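Local atomic coordinates of isoprenyl transferase (Campylobacter jejuni, PDB entry 3UGS), a protein that probably catalyses the condensation of isopentenyl diphosphate with allylic diphosphates, lengthening a farnesyl chain into undecaprenyl diphosphate. Residues A[53-59]-A[128-134]; A[82-86]-A[112-116]; A[140-146]-A[159-164]; A[167-172]-A[188-194]. One frame throughout, in Å; residues are numbered along the deposited sequence.

Interaction 1: A[53-59]-A[128-134]; sequences NLSLFAF and VNLAISY. With FFT ((2Z,6Z)-3,7,11-trimethyldodeca-2,6,10-trien-1-yl dihydrogen phosphate), chain C.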
loop_
_atom_site.group_PDB
_atom_site.type_symbol
_atom_site.label_atom_id
_atom_site.label_comp_id
_atom_site.label_asym_id
_atom_site.label_seq_id
_atom_site.Cartn_x
_atom_site.Cartn_y
_atom_site.Cartn_z
ATOM N N ASN A 53 -16.828 1.691 9.583
ATOM C CA ASN A 53 -16.222 2.662 8.664
ATOM C C ASN A 53 -16.155 2.145 7.257
ATOM O O ASN A 53 -15.688 1.027 7.019
ATOM C CB ASN A 53 -14.807 3.055 9.068
ATOM C CG ASN A 53 -14.781 4.128 10.109
ATOM O OD1 ASN A 53 -14.534 5.307 9.773
ATOM N ND2 ASN A 53 -15.053 3.757 11.361
ATOM N N LEU A 54 -16.618 2.998 6.359
ATOM C CA LEU A 54 -16.620 2.734 4.936
ATOM C C LEU A 54 -15.942 3.877 4.215
ATOM O O LEU A 54 -16.380 5.030 4.275
ATOM C CB LEU A 54 -18.028 2.514 4.393
ATOM C CG LEU A 54 -18.148 2.398 2.881
ATOM C CD1 LEU A 54 -17.595 1.076 2.359
ATOM C CD2 LEU A 54 -19.623 2.602 2.483
ATOM N N SER A 55 -14.873 3.518 3.523
ATOM C CA SER A 55 -14.005 4.496 2.901
ATOM C C SER A 55 -14.066 4.372 1.413
ATOM O O SER A 55 -13.889 3.299 0.845
ATOM C CB SER A 55 -12.576 4.394 3.402
ATOM O OG SER A 55 -12.469 4.892 4.742
ATOM N N LEU A 56 -14.348 5.518 0.794
ATOM C CA LEU A 56 -14.564 5.594 -0.674
ATOM C C LEU A 56 -13.641 6.591 -1.311
ATOM O O LEU A 56 -13.372 7.600 -0.733
ATOM C CB LEU A 56 -16.021 5.947 -1.046
ATOM C CG LEU A 56 -17.085 5.120 -0.301
ATOM C CD1 LEU A 56 -18.455 5.732 -0.581
ATOM C CD2 LEU A 56 -17.022 3.607 -0.647
ATOM N N PHE A 57 -13.188 6.268 -2.511
ATOM C CA PHE A 57 -12.225 7.070 -3.247
ATOM C C PHE A 57 -12.898 7.801 -4.384
ATOM O O PHE A 57 -13.238 7.229 -5.385
ATOM C CB PHE A 57 -11.066 6.227 -3.821
ATOM C CG PHE A 57 -9.762 6.992 -3.970
ATOM C CD1 PHE A 57 -9.703 8.372 -3.796
ATOM C CD2 PHE A 57 -8.593 6.327 -4.266
ATOM C CE1 PHE A 57 -8.491 9.046 -3.908
ATOM C CE2 PHE A 57 -7.394 6.998 -4.373
ATOM C CZ PHE A 57 -7.345 8.351 -4.201
ATOM N N ALA A 58 -13.020 9.101 -4.233
ATOM C CA ALA A 58 -13.713 9.925 -5.250
ATOM C C ALA A 58 -12.759 10.567 -6.249
ATOM O O ALA A 58 -12.891 10.400 -7.450
ATOM C CB ALA A 58 -14.558 10.992 -4.572
ATOM N N PHE A 59 -11.811 11.318 -5.701
ATOM C CA PHE A 59 -10.861 12.134 -6.475
ATOM C C PHE A 59 -9.511 12.259 -5.722
ATOM O O PHE A 59 -9.432 12.554 -4.502
ATOM C CB PHE A 59 -11.433 13.546 -6.740
ATOM C CG PHE A 59 -10.681 14.345 -7.800
ATOM C CD1 PHE A 59 -11.035 14.273 -9.129
ATOM C CD2 PHE A 59 -9.635 15.188 -7.452
ATOM C CE1 PHE A 59 -10.366 15.028 -10.104
ATOM C CE2 PHE A 59 -8.945 15.930 -8.405
ATOM C CZ PHE A 59 -9.298 15.838 -9.739
ATOM N N VAL A 128 -19.152 7.143 6.677
ATOM C CA VAL A 128 -18.674 7.160 5.307
ATOM C C VAL A 128 -17.569 8.203 5.122
ATOM O O VAL A 128 -17.785 9.436 5.127
ATOM C CB VAL A 128 -19.783 7.414 4.301
ATOM C CG1 VAL A 128 -19.184 7.496 2.894
ATOM C CG2 VAL A 128 -20.845 6.329 4.390
ATOM N N ASN A 129 -16.367 7.665 4.982
ATOM C CA ASN A 129 -15.140 8.468 4.740
ATOM C C ASN A 129 -14.916 8.665 3.229
ATOM O O ASN A 129 -14.681 7.721 2.475
ATOM C CB ASN A 129 -13.905 7.837 5.355
ATOM C CG ASN A 129 -14.085 7.530 6.825
ATOM O OD1 ASN A 129 -14.403 8.424 7.598
ATOM N ND2 ASN A 129 -13.859 6.275 7.225
ATOM N N LEU A 130 -15.023 9.914 2.830
ATOM C CA LEU A 130 -14.958 10.279 1.418
ATOM C C LEU A 130 -13.641 10.984 1.119
ATOM O O LEU A 130 -13.373 12.102 1.584
ATOM C CB LEU A 130 -16.152 11.157 1.014
ATOM C CG LEU A 130 -16.419 11.301 -0.495
ATOM C CD1 LEU A 130 -16.748 9.953 -1.161
ATOM C CD2 LEU A 130 -17.560 12.291 -0.735
ATOM N N ALA A 131 -12.833 10.298 0.335
ATOM C CA ALA A 131 -11.524 10.803 -0.098
ATOM C C ALA A 131 -11.599 11.660 -1.354
ATOM O O ALA A 131 -11.804 11.180 -2.459
ATOM C CB ALA A 131 -10.553 9.654 -0.292
ATOM N N ILE A 132 -11.421 12.951 -1.155
ATOM C CA ILE A 132 -11.576 13.966 -2.245
ATOM C C ILE A 132 -10.401 14.904 -2.316
ATOM O O ILE A 132 -10.044 15.531 -1.323
ATOM C CB ILE A 132 -12.805 14.880 -2.086
ATOM C CG1 ILE A 132 -13.989 14.081 -1.626
ATOM C CG2 ILE A 132 -13.127 15.586 -3.393
ATOM C CD1 ILE A 132 -15.106 14.978 -1.098
ATOM N N SER A 133 -9.849 15.023 -3.516
ATOM C CA SER A 133 -8.553 15.675 -3.690
ATOM C C SER A 133 -7.606 15.102 -2.621
ATOM O O SER A 133 -6.947 15.795 -1.878
ATOM C CB SER A 133 -8.652 17.192 -3.517
ATOM O OG SER A 133 -7.344 17.760 -3.613
ATOM N N TYR A 134 -7.628 13.802 -2.540
ATOM C CA TYR A 134 -6.885 13.062 -1.527
ATOM C C TYR A 134 -5.771 12.219 -2.129
ATOM O O TYR A 134 -5.912 11.568 -3.135
ATOM C CB TYR A 134 -7.803 12.160 -0.709
ATOM C CG TYR A 134 -7.065 11.141 0.086
ATOM C CD1 TYR A 134 -6.821 11.332 1.445
ATOM C CD2 TYR A 134 -6.556 10.008 -0.522
ATOM C CE1 TYR A 134 -6.110 10.395 2.184
ATOM C CE2 TYR A 134 -5.844 9.089 0.194
ATOM C CZ TYR A 134 -5.621 9.273 1.545
ATOM O OH TYR A 134 -4.895 8.316 2.255
HETATM O O3 FFT C . -6.265 2.848 -10.178
HETATM P P FFT C . -7.241 3.613 -11.031
HETATM O O1 FFT C . -8.543 2.897 -11.224
HETATM O O2 FFT C . -6.560 4.162 -12.272
HETATM O O FFT C . -7.689 4.945 -10.221
HETATM C C14 FFT C . -8.548 4.857 -9.065
HETATM C C13 FFT C . -8.650 6.191 -8.359
HETATM C C11 FFT C . -9.810 6.799 -8.134
HETATM C C12 FFT C . -9.849 8.110 -7.445
HETATM C C10 FFT C . -11.124 6.151 -8.474
HETATM C C9 FFT C . -11.973 7.014 -9.362
HETATM C C8 FFT C . -13.120 6.194 -9.923
HETATM C C6 FFT C . -14.401 6.453 -9.598
HETATM C C7 FFT C . -15.545 5.655 -10.179
HETATM C C5 FFT C . -14.704 7.571 -8.639
HETATM C C4 FFT C . -16.056 8.115 -9.037
HETATM C C3 FFT C . -16.340 9.456 -8.404
HETATM C C1 FFT C . -17.617 9.906 -8.360
HETATM C C2 FFT C . -18.750 9.072 -8.937
HETATM C C FFT C . -17.895 11.250 -7.720
#
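L54 to A58 pair with V128 to A131 as parallel strands, the axes 4.6 Å apart. L56 N donates to N129 O at 2.8 Å, and L56 O accepts from A131 N. The regular pattern is interrupted at A58, whose helical psi (-56°) turns two successive N-H groups onto one carbonyl: A131 O accepts from A58 N and, at 3.2 Å, from F59 N.

The side-chain polar bonds belong to N129. With CG anti to the carbonyl carbon (chi1 -53°), its amide reaches back and across to the other strand, and ND2 gives one hydrogen to N53 OD1 at 2.8 Å, on a lone pair, and the other to S55 OG at 3.2 Å. Both acceptors lie in the N129 amide plane, so the two bonds fix its rotation; S55 OG also binds H9 NE2. An asparagine suits this buried place because one nitrogen can serve both.

Among the apolar groups, L56 CD1 meets V128 CG1 at 4.0 Å. On the other face the F57 ring carries methyl C12 of the bound farnesyl monophosphate 3.6 Å above its centre, and with A58 lines its pocket; Y134 turns an edge toward F57 in an offset edge-to-face pair, planes at 83°.

Strands 9-14 and 94-99 flank the pair in the parallel sheet. Helix 34-48 packs on L54 and L56, and F184 stacks on F57.

Interaction 2: A[82-86]-A[112-116]; sequences LDEAL and KITLV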
loop_
_atom_site.group_PDB
_atom_site.type_symbol
_atom_site.label_atom_id
_atom_site.label_comp_id
_atom_site.label_asym_id
_atom_site.label_seq_id
_atom_site.Cartn_x
_atom_site.Cartn_y
_atom_site.Cartn_z
ATOM N N LEU A 82 -23.395 14.517 -3.246
ATOM C CA LEU A 82 -23.407 15.335 -2.030
ATOM C C LEU A 82 -24.852 15.707 -1.657
ATOM O O LEU A 82 -25.236 15.710 -0.505
ATOM C CB LEU A 82 -22.573 16.603 -2.190
ATOM C CG LEU A 82 -21.061 16.360 -2.066
ATOM C CD1 LEU A 82 -20.296 17.658 -2.260
ATOM C CD2 LEU A 82 -20.720 15.690 -0.741
ATOM N N ASP A 83 -25.621 16.003 -2.683
ATOM C CA ASP A 83 -27.068 16.312 -2.543
ATOM C C ASP A 83 -27.863 15.135 -1.976
ATOM O O ASP A 83 -28.606 15.267 -1.012
ATOM C CB ASP A 83 -27.674 16.741 -3.874
ATOM C CG ASP A 83 -27.168 18.126 -4.343
ATOM O OD1 ASP A 83 -26.746 18.968 -3.509
ATOM O OD2 ASP A 83 -27.211 18.360 -5.569
ATOM N N GLU A 84 -27.663 13.968 -2.560
ATOM C CA GLU A 84 -28.277 12.696 -2.055
ATOM C C GLU A 84 -27.989 12.526 -0.574
ATOM O O GLU A 84 -28.850 12.194 0.227
ATOM C CB GLU A 84 -27.773 11.438 -2.777
ATOM C CG GLU A 84 -28.515 11.119 -4.062
ATOM C CD GLU A 84 -29.805 10.341 -3.844
ATOM O OE1 GLU A 84 -30.050 9.877 -2.708
ATOM O OE2 GLU A 84 -30.578 10.195 -4.826
ATOM N N ALA A 85 -26.743 12.791 -0.241
ATOM C CA ALA A 85 -26.256 12.649 1.157
ATOM C C ALA A 85 -26.865 13.717 2.069
ATOM O O ALA A 85 -27.163 13.481 3.222
ATOM C CB ALA A 85 -24.724 12.671 1.220
ATOM N N LEU A 86 -27.057 14.906 1.527
ATOM C CA LEU A 86 -27.753 15.983 2.279
ATOM C C LEU A 86 -29.193 15.562 2.536
ATOM O O LEU A 86 -29.794 15.911 3.541
ATOM C CB LEU A 86 -27.788 17.317 1.525
ATOM C CG LEU A 86 -26.702 18.290 1.988
ATOM C CD1 LEU A 86 -26.584 19.405 0.943
ATOM C CD2 LEU A 86 -26.951 18.801 3.407
ATOM N N LYS A 112 -20.353 22.896 0.706
ATOM C CA LYS A 112 -21.380 21.874 0.585
ATOM C C LYS A 112 -20.960 20.588 1.303
ATOM O O LYS A 112 -21.744 19.905 1.917
ATOM C CB LYS A 112 -21.614 21.616 -0.875
ATOM C CG LYS A 112 -22.915 20.935 -1.178
ATOM C CD LYS A 112 -23.055 20.751 -2.674
ATOM C CE LYS A 112 -24.473 20.366 -3.014
ATOM N NZ LYS A 112 -24.815 20.771 -4.404
ATOM N N ILE A 113 -19.685 20.290 1.219
ATOM C CA ILE A 113 -19.062 19.215 2.029
ATOM C C ILE A 113 -19.251 19.487 3.509
ATOM O O ILE A 113 -19.699 18.627 4.253
ATOM C CB ILE A 113 -17.545 19.057 1.759
ATOM C CG1 ILE A 113 -17.322 18.327 0.436
ATOM C CG2 ILE A 113 -16.853 18.285 2.878
ATOM C CD1 ILE A 113 -16.011 18.677 -0.229
ATOM N N THR A 114 -18.866 20.684 3.907
ATOM C CA THR A 114 -18.923 21.094 5.324
ATOM C C THR A 114 -20.345 20.988 5.838
ATOM O O THR A 114 -20.610 20.569 6.941
ATOM C CB THR A 114 -18.489 22.543 5.559
ATOM O OG1 THR A 114 -19.006 23.326 4.482
ATOM C CG2 THR A 114 -16.955 22.679 5.640
ATOM N N LEU A 115 -21.249 21.353 4.972
ATOM C CA LEU A 115 -22.674 21.327 5.282
ATOM C C LEU A 115 -23.147 19.936 5.659
ATOM O O LEU A 115 -23.710 19.714 6.744
ATOM C CB LEU A 115 -23.497 21.817 4.090
ATOM C CG LEU A 115 -24.924 22.271 4.474
ATOM C CD1 LEU A 115 -24.899 23.501 5.385
ATOM C CD2 LEU A 115 -25.754 22.524 3.208
ATOM N N VAL A 116 -22.936 18.997 4.753
ATOM C CA VAL A 116 -23.435 17.622 5.007
ATOM C C VAL A 116 -22.657 17.058 6.192
ATOM O O VAL A 116 -23.186 16.353 7.032
ATOM C CB VAL A 116 -23.357 16.684 3.785
ATOM C CG1 VAL A 116 -21.925 16.530 3.314
ATOM C CG2 VAL A 116 -23.919 15.302 4.103
#
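The ammonium NZ of K112 sits between two carboxylates of helix 68-88: D79, and one turn later D83, whose OD1 is modelled 2.8 Å from NZ. That oxygen also clashes with the lysine chain, so the exact geometry of the D83 bridge is doubtful. The two helices joined here follow strands 53-60 and 94-99 of the parallel sheet. They belong to successive beta-alpha-beta crossovers and run side by side, inclined at 24° with local axes 9.9 Å apart.

Setting K112 CG anti to the backbone N (chi1 -161°) and keeping the rest of the chain extended sends the ammonium group across to the neighbouring helix. Its methylenes serve as apolar cover on the way, CD lying 4.2 Å from L82 CD1. Lysine suits such a margin, greasy along its length and charged where the carboxylates wait.

Elsewhere the packing is aliphatic. At the outer margin L86 crosses L115 at about a right angle, both of its methyls 3.9 Å from L115 CD2. In the buried part, the same L82 CD1 meets I113 CG1 at 4.1 Å, and I113 and V116 also reach strand 94-99. A85, with its small side chain, lets V116 come in close: V116 CG2 lies 4.0 Å from A85 CB and 3.8 Å from A85 O.

Interaction 3: A[140-146]-A[159-164]; sequences IIRAAKR and LTQNLD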
loop_
_atom_site.group_PDB
_atom_site.type_symbol
_atom_site.label_atom_id
_atom_site.label_comp_id
_atom_site.label_asym_id
_atom_site.label_seq_id
_atom_site.Cartn_x
_atom_site.Cartn_y
_atom_site.Cartn_z
ATOM N N ILE A 140 0.054 11.610 4.449
ATOM C CA ILE A 140 1.220 11.254 5.294
ATOM C C ILE A 140 2.095 12.476 5.644
ATOM O O ILE A 140 2.537 12.664 6.781
ATOM C CB ILE A 140 2.082 10.150 4.680
ATOM C CG1 ILE A 140 1.299 8.820 4.667
ATOM C CG2 ILE A 140 3.390 9.986 5.456
ATOM C CD1 ILE A 140 2.052 7.681 4.013
ATOM N N ILE A 141 2.322 13.310 4.650
ATOM C CA ILE A 141 3.117 14.571 4.834
ATOM C C ILE A 141 2.406 15.524 5.774
ATOM O O ILE A 141 2.984 16.099 6.667
ATOM C CB ILE A 141 3.442 15.299 3.509
ATOM C CG1 ILE A 141 4.893 15.008 3.098
ATOM C CG2 ILE A 141 3.489 16.816 3.733
ATOM C CD1 ILE A 141 5.249 13.618 2.684
ATOM N N ARG A 142 1.120 15.651 5.563
ATOM C CA ARG A 142 0.274 16.515 6.379
ATOM C C ARG A 142 0.228 16.025 7.828
ATOM O O ARG A 142 0.173 16.794 8.778
ATOM C CB ARG A 142 -1.151 16.669 5.790
ATOM C CG ARG A 142 -1.126 17.389 4.425
ATOM C CD ARG A 142 -2.446 17.950 3.911
ATOM N NE ARG A 142 -3.254 16.839 3.391
ATOM C CZ ARG A 142 -4.208 16.222 4.067
ATOM N NH1 ARG A 142 -4.823 15.164 3.535
ATOM N NH2 ARG A 142 -4.544 16.659 5.270
ATOM N N ALA A 143 0.250 14.723 7.990
ATOM C CA ALA A 143 0.208 14.151 9.341
ATOM C C ALA A 143 1.505 14.438 10.084
ATOM O O ALA A 143 1.503 14.751 11.285
ATOM C CB ALA A 143 -0.039 12.686 9.297
ATOM N N ALA A 144 2.608 14.348 9.344
ATOM C CA ALA A 144 3.962 14.601 9.900
ATOM C C ALA A 144 4.127 16.081 10.359
ATOM O O ALA A 144 4.799 16.382 11.322
ATOM C CB ALA A 144 5.053 14.257 8.897
ATOM N N LYS A 145 3.530 16.983 9.615
ATOM C CA LYS A 145 3.599 18.403 9.959
ATOM C C LYS A 145 2.769 18.706 11.210
ATOM O O LYS A 145 3.154 19.515 12.031
ATOM C CB LYS A 145 3.144 19.272 8.802
ATOM C CG LYS A 145 4.058 19.144 7.603
ATOM C CD LYS A 145 3.388 19.731 6.379
ATOM C CE LYS A 145 4.349 20.593 5.577
ATOM N NZ LYS A 145 3.536 21.471 4.683
ATOM N N ARG A 146 1.619 18.063 11.306
ATOM C CA ARG A 146 0.757 18.200 12.479
ATOM C C ARG A 146 1.467 17.740 13.768
ATOM O O ARG A 146 1.281 18.293 14.861
ATOM C CB ARG A 146 -0.532 17.393 12.347
ATOM C CG ARG A 146 -1.551 17.947 11.395
ATOM C CD ARG A 146 -2.629 16.872 11.107
ATOM N NE ARG A 146 -3.716 17.418 10.313
ATOM C CZ ARG A 146 -4.446 16.743 9.439
ATOM N NH1 ARG A 146 -4.245 15.432 9.233
ATOM N NH2 ARG A 146 -5.380 17.397 8.762
ATOM N N LEU A 159 2.263 9.720 14.186
ATOM C CA LEU A 159 1.915 10.016 12.805
ATOM C C LEU A 159 0.570 9.385 12.469
ATOM O O LEU A 159 -0.275 9.979 11.859
ATOM C CB LEU A 159 3.016 9.537 11.887
ATOM C CG LEU A 159 2.956 9.513 10.352
ATOM C CD1 LEU A 159 1.850 8.633 9.781
ATOM C CD2 LEU A 159 2.865 10.917 9.826
ATOM N N THR A 160 0.377 8.167 12.907
ATOM C CA THR A 160 -0.915 7.506 12.743
ATOM C C THR A 160 -2.066 8.358 13.257
ATOM O O THR A 160 -3.040 8.609 12.567
ATOM C CB THR A 160 -0.905 6.149 13.467
ATOM O OG1 THR A 160 0.149 5.366 12.900
ATOM C CG2 THR A 160 -2.179 5.441 13.351
ATOM N N GLN A 161 -1.936 8.778 14.494
ATOM C CA GLN A 161 -3.022 9.516 15.197
ATOM C C GLN A 161 -3.296 10.895 14.575
ATOM O O GLN A 161 -4.275 11.539 14.866
ATOM C CB GLN A 161 -2.746 9.701 16.695
ATOM C CG GLN A 161 -2.769 8.401 17.476
ATOM C CD GLN A 161 -3.930 7.473 17.048
ATOM O OE1 GLN A 161 -3.696 6.320 16.563
ATOM N NE2 GLN A 161 -5.196 7.951 17.240
ATOM N N ASN A 162 -2.394 11.343 13.752
ATOM C CA ASN A 162 -2.546 12.646 13.087
ATOM C C ASN A 162 -2.918 12.587 11.613
ATOM O O ASN A 162 -3.055 13.627 10.941
ATOM C CB ASN A 162 -1.326 13.546 13.305
ATOM C CG ASN A 162 -1.299 14.137 14.708
ATOM O OD1 ASN A 162 -2.012 15.122 14.975
ATOM N ND2 ASN A 162 -0.519 13.527 15.616
ATOM N N LEU A 163 -3.092 11.369 11.128
ATOM C CA LEU A 163 -3.617 11.168 9.772
ATOM C C LEU A 163 -5.020 11.759 9.703
ATOM O O LEU A 163 -5.674 11.939 10.698
ATOM C CB LEU A 163 -3.618 9.709 9.348
ATOM C CG LEU A 163 -2.274 9.045 9.065
ATOM C CD1 LEU A 163 -2.458 7.535 9.118
ATOM C CD2 LEU A 163 -1.705 9.504 7.729
ATOM N N ASP A 164 -5.443 12.129 8.495
ATOM C CA ASP A 164 -6.848 12.556 8.260
ATOM C C ASP A 164 -7.781 11.444 8.752
ATOM O O ASP A 164 -8.875 11.695 9.216
ATOM C CB ASP A 164 -7.148 12.764 6.784
ATOM C CG ASP A 164 -6.654 14.086 6.260
ATOM O OD1 ASP A 164 -6.131 14.932 7.044
ATOM O OD2 ASP A 164 -6.821 14.298 5.028
#
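Both oxygens of the D164 carboxylate are held by arginines from consecutive turns of helix 136-149. R142 grips it end-on, NH1 to OD2 at 2.6 Å and NH2 to OD1 at 2.9 Å, although NH1 comes from 42° above the carboxylate plane. R146 brings NH1 and NH2 to OD1 alone, so this oxygen accepts three hydrogen bonds, an environment likely to keep the acid ionised. R146 NH1 also reaches N162 O at 2.8 Å, tying its guanidinium to the backbone too.

Beneath the charges, L159 CD2 lies 3.4 Å from A143 CB and L163 CD2 3.9 Å from the same methyl; alanine is small enough to let the loop backbone come close.

In the second shell, D138 pairs with R142 NE and G100 N donates to D164 OD2. I140 packs on I140 of the second subunit. The whole is a salt-bridge network fastening the loop after helix 156-161 to helix 136-149, at the dimer interface.

Interaction 4: A[167-172]-A[188-194]; sequences LDVDLM and QCSYAEI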
loop_
_atom_site.group_PDB
_atom_site.type_symbol
_atom_site.label_atom_id
_atom_site.label_comp_id
_atom_site.label_asym_id
_atom_site.label_seq_id
_atom_site.Cartn_x
_atom_site.Cartn_y
_atom_site.Cartn_z
ATOM N N LEU A 167 -7.603 5.336 11.312
ATOM C CA LEU A 167 -8.072 3.929 11.403
ATOM C C LEU A 167 -7.475 2.990 10.349
ATOM O O LEU A 167 -7.588 3.203 9.136
ATOM C CB LEU A 167 -9.601 3.854 11.330
ATOM C CG LEU A 167 -10.196 2.490 11.727
ATOM C CD1 LEU A 167 -9.941 2.098 13.173
ATOM C CD2 LEU A 167 -11.680 2.507 11.465
ATOM N N ASP A 168 -6.849 1.938 10.836
ATOM C CA ASP A 168 -6.294 0.878 9.940
ATOM C C ASP A 168 -7.444 0.302 9.090
ATOM O O ASP A 168 -8.593 0.167 9.515
ATOM C CB ASP A 168 -5.610 -0.288 10.665
ATOM C CG ASP A 168 -4.275 0.081 11.344
ATOM O OD1 ASP A 168 -3.612 1.067 10.955
ATOM O OD2 ASP A 168 -3.879 -0.657 12.296
ATOM N N VAL A 169 -7.100 0.065 7.839
ATOM C CA VAL A 169 -7.975 -0.618 6.882
ATOM C C VAL A 169 -7.827 -2.112 7.132
ATOM O O VAL A 169 -6.736 -2.657 7.195
ATOM C CB VAL A 169 -7.620 -0.310 5.406
ATOM C CG1 VAL A 169 -8.323 -1.290 4.456
ATOM C CG2 VAL A 169 -7.902 1.159 5.073
ATOM N N ASP A 170 -8.947 -2.754 7.332
ATOM C CA ASP A 170 -8.999 -4.240 7.467
ATOM C C ASP A 170 -9.109 -4.917 6.144
ATOM O O ASP A 170 -8.386 -5.864 5.838
ATOM C CB ASP A 170 -10.160 -4.650 8.346
ATOM C CG ASP A 170 -10.046 -4.020 9.741
ATOM O OD1 ASP A 170 -9.000 -4.251 10.435
ATOM O OD2 ASP A 170 -10.986 -3.284 10.129
ATOM N N LEU A 171 -10.026 -4.380 5.351
ATOM C CA LEU A 171 -10.245 -4.832 3.952
ATOM C C LEU A 171 -10.241 -3.719 2.910
ATOM O O LEU A 171 -11.016 -2.775 2.958
ATOM C CB LEU A 171 -11.530 -5.632 3.823
ATOM C CG LEU A 171 -11.702 -6.260 2.442
ATOM C CD1 LEU A 171 -10.567 -7.209 2.096
ATOM C CD2 LEU A 171 -13.032 -6.974 2.317
ATOM N N MET A 172 -9.339 -3.881 1.966
ATOM C CA MET A 172 -9.240 -3.025 0.780
ATOM C C MET A 172 -9.799 -3.778 -0.433
ATOM O O MET A 172 -9.184 -4.684 -0.966
ATOM C CB MET A 172 -7.805 -2.573 0.519
ATOM C CG MET A 172 -7.607 -1.760 -0.750
ATOM S SD MET A 172 -8.402 -0.147 -0.718
ATOM C CE MET A 172 -7.286 0.889 0.191
ATOM N N GLN A 188 -2.460 3.289 6.186
ATOM C CA GLN A 188 -3.544 2.521 6.824
ATOM C C GLN A 188 -3.607 1.045 6.341
ATOM O O GLN A 188 -4.034 0.122 7.048
ATOM C CB GLN A 188 -4.869 3.204 6.614
ATOM C CG GLN A 188 -5.004 4.572 7.269
ATOM C CD GLN A 188 -4.605 5.701 6.298
ATOM O OE1 GLN A 188 -3.959 5.443 5.284
ATOM N NE2 GLN A 188 -5.016 6.950 6.602
ATOM N N CYS A 189 -3.122 0.845 5.136
ATOM C CA CYS A 189 -3.219 -0.458 4.470
ATOM C C CYS A 189 -2.022 -1.367 4.704
ATOM O O CYS A 189 -1.902 -2.415 4.090
ATOM C CB CYS A 189 -3.440 -0.271 2.955
ATOM S SG CYS A 189 -5.177 0.138 2.503
ATOM N N SER A 190 -1.119 -0.967 5.580
ATOM C CA SER A 190 0.153 -1.708 5.719
ATOM C C SER A 190 -0.098 -3.199 5.841
ATOM O O SER A 190 0.556 -4.015 5.170
ATOM C CB SER A 190 1.018 -1.235 6.894
ATOM O OG SER A 190 0.289 -1.210 8.074
ATOM N N TYR A 191 -1.050 -3.508 6.726
ATOM C CA TYR A 191 -1.546 -4.894 6.965
ATOM C C TYR A 191 -3.017 -5.196 6.542
ATOM O O TYR A 191 -3.615 -6.198 6.910
ATOM C CB TYR A 191 -1.344 -5.270 8.422
ATOM C CG TYR A 191 0.094 -5.598 8.677
ATOM C CD1 TYR A 191 0.614 -6.859 8.347
ATOM C CD2 TYR A 191 0.958 -4.646 9.185
ATOM C CE1 TYR A 191 1.959 -7.163 8.543
ATOM C CE2 TYR A 191 2.304 -4.933 9.370
ATOM C CZ TYR A 191 2.790 -6.190 9.048
ATOM O OH TYR A 191 4.129 -6.451 9.262
ATOM N N ALA A 192 -3.572 -4.305 5.752
ATOM C CA ALA A 192 -4.900 -4.511 5.192
ATOM C C ALA A 192 -4.936 -5.732 4.227
ATOM O O ALA A 192 -4.065 -5.958 3.388
ATOM C CB ALA A 192 -5.395 -3.271 4.487
ATOM N N GLU A 193 -5.981 -6.514 4.380
ATOM C CA GLU A 193 -6.265 -7.598 3.447
ATOM C C GLU A 193 -6.764 -6.953 2.186
ATOM O O GLU A 193 -7.450 -5.926 2.210
ATOM C CB GLU A 193 -7.292 -8.583 3.977
ATOM C CG GLU A 193 -6.790 -9.443 5.151
ATOM C CD GLU A 193 -5.619 -10.321 4.747
ATOM O OE1 GLU A 193 -5.524 -10.700 3.565
ATOM O OE2 GLU A 193 -4.786 -10.643 5.607
ATOM N N ILE A 194 -6.359 -7.538 1.081
ATOM C CA ILE A 194 -6.639 -6.952 -0.219
ATOM C C ILE A 194 -7.406 -7.911 -1.098
ATOM O O ILE A 194 -7.107 -9.108 -1.159
ATOM C CB ILE A 194 -5.373 -6.520 -0.933
ATOM C CG1 ILE A 194 -4.775 -5.295 -0.234
ATOM C CG2 ILE A 194 -5.681 -6.124 -2.361
ATOM C CD1 ILE A 194 -3.386 -4.978 -0.717
#
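V169 points its branched side chain at the turn opposite, CG1 lying 3.5 Å from A192 CB and CB 3.8 Å from C189 SG. With CG1 anti to the backbone N (chi1 166°), the two methyls straddle that sulfur, and CG2 also meets Q188 CB obliquely. M172 bends at chi2 and chi3, bringing CE back to within 3.2 Å of the same SG, a tight fit that an unbranched, flexible chain can make. The type I turn from C189 to A192 leads into the last strand of the parallel sheet, where L171 pairs with E193 and M172 with I194; M172 N donates almost straight to E193 O at 2.8 Å (177°). On one face L171 CD1 touches E193 O at 3.4 Å, while M172 CB meets I194 CG1 on the other. The E193 carboxylate, a probable magnesium ligand, turns from strand 171-175 to salt bridges with R219 and with R180 of the second subunit. D168 pairs with R137 of that subunit.

Interactions 1 and 4 belong to one parallel sheet and touch through N53 and L167. The first, near the chain's centre, is buried strand pairing with an asparagine amide and a ligand-bearing ring; the second lies at the edge of the sheet within this chain, where the second subunit adds charged partners. Interaction 2, only partly buried, joins the two helices of the crossovers that lie, along the chain, between the strands of interaction 1, and meets it at I113 and I132; a lysine between carboxylates borders its aliphatic packing. Interaction 3, outside the sheet, has a partly exposed arginine-aspartate network over buried alanine and leucine packing, touches interaction 4 through L163 and Q188, and shares the dimer interface with it.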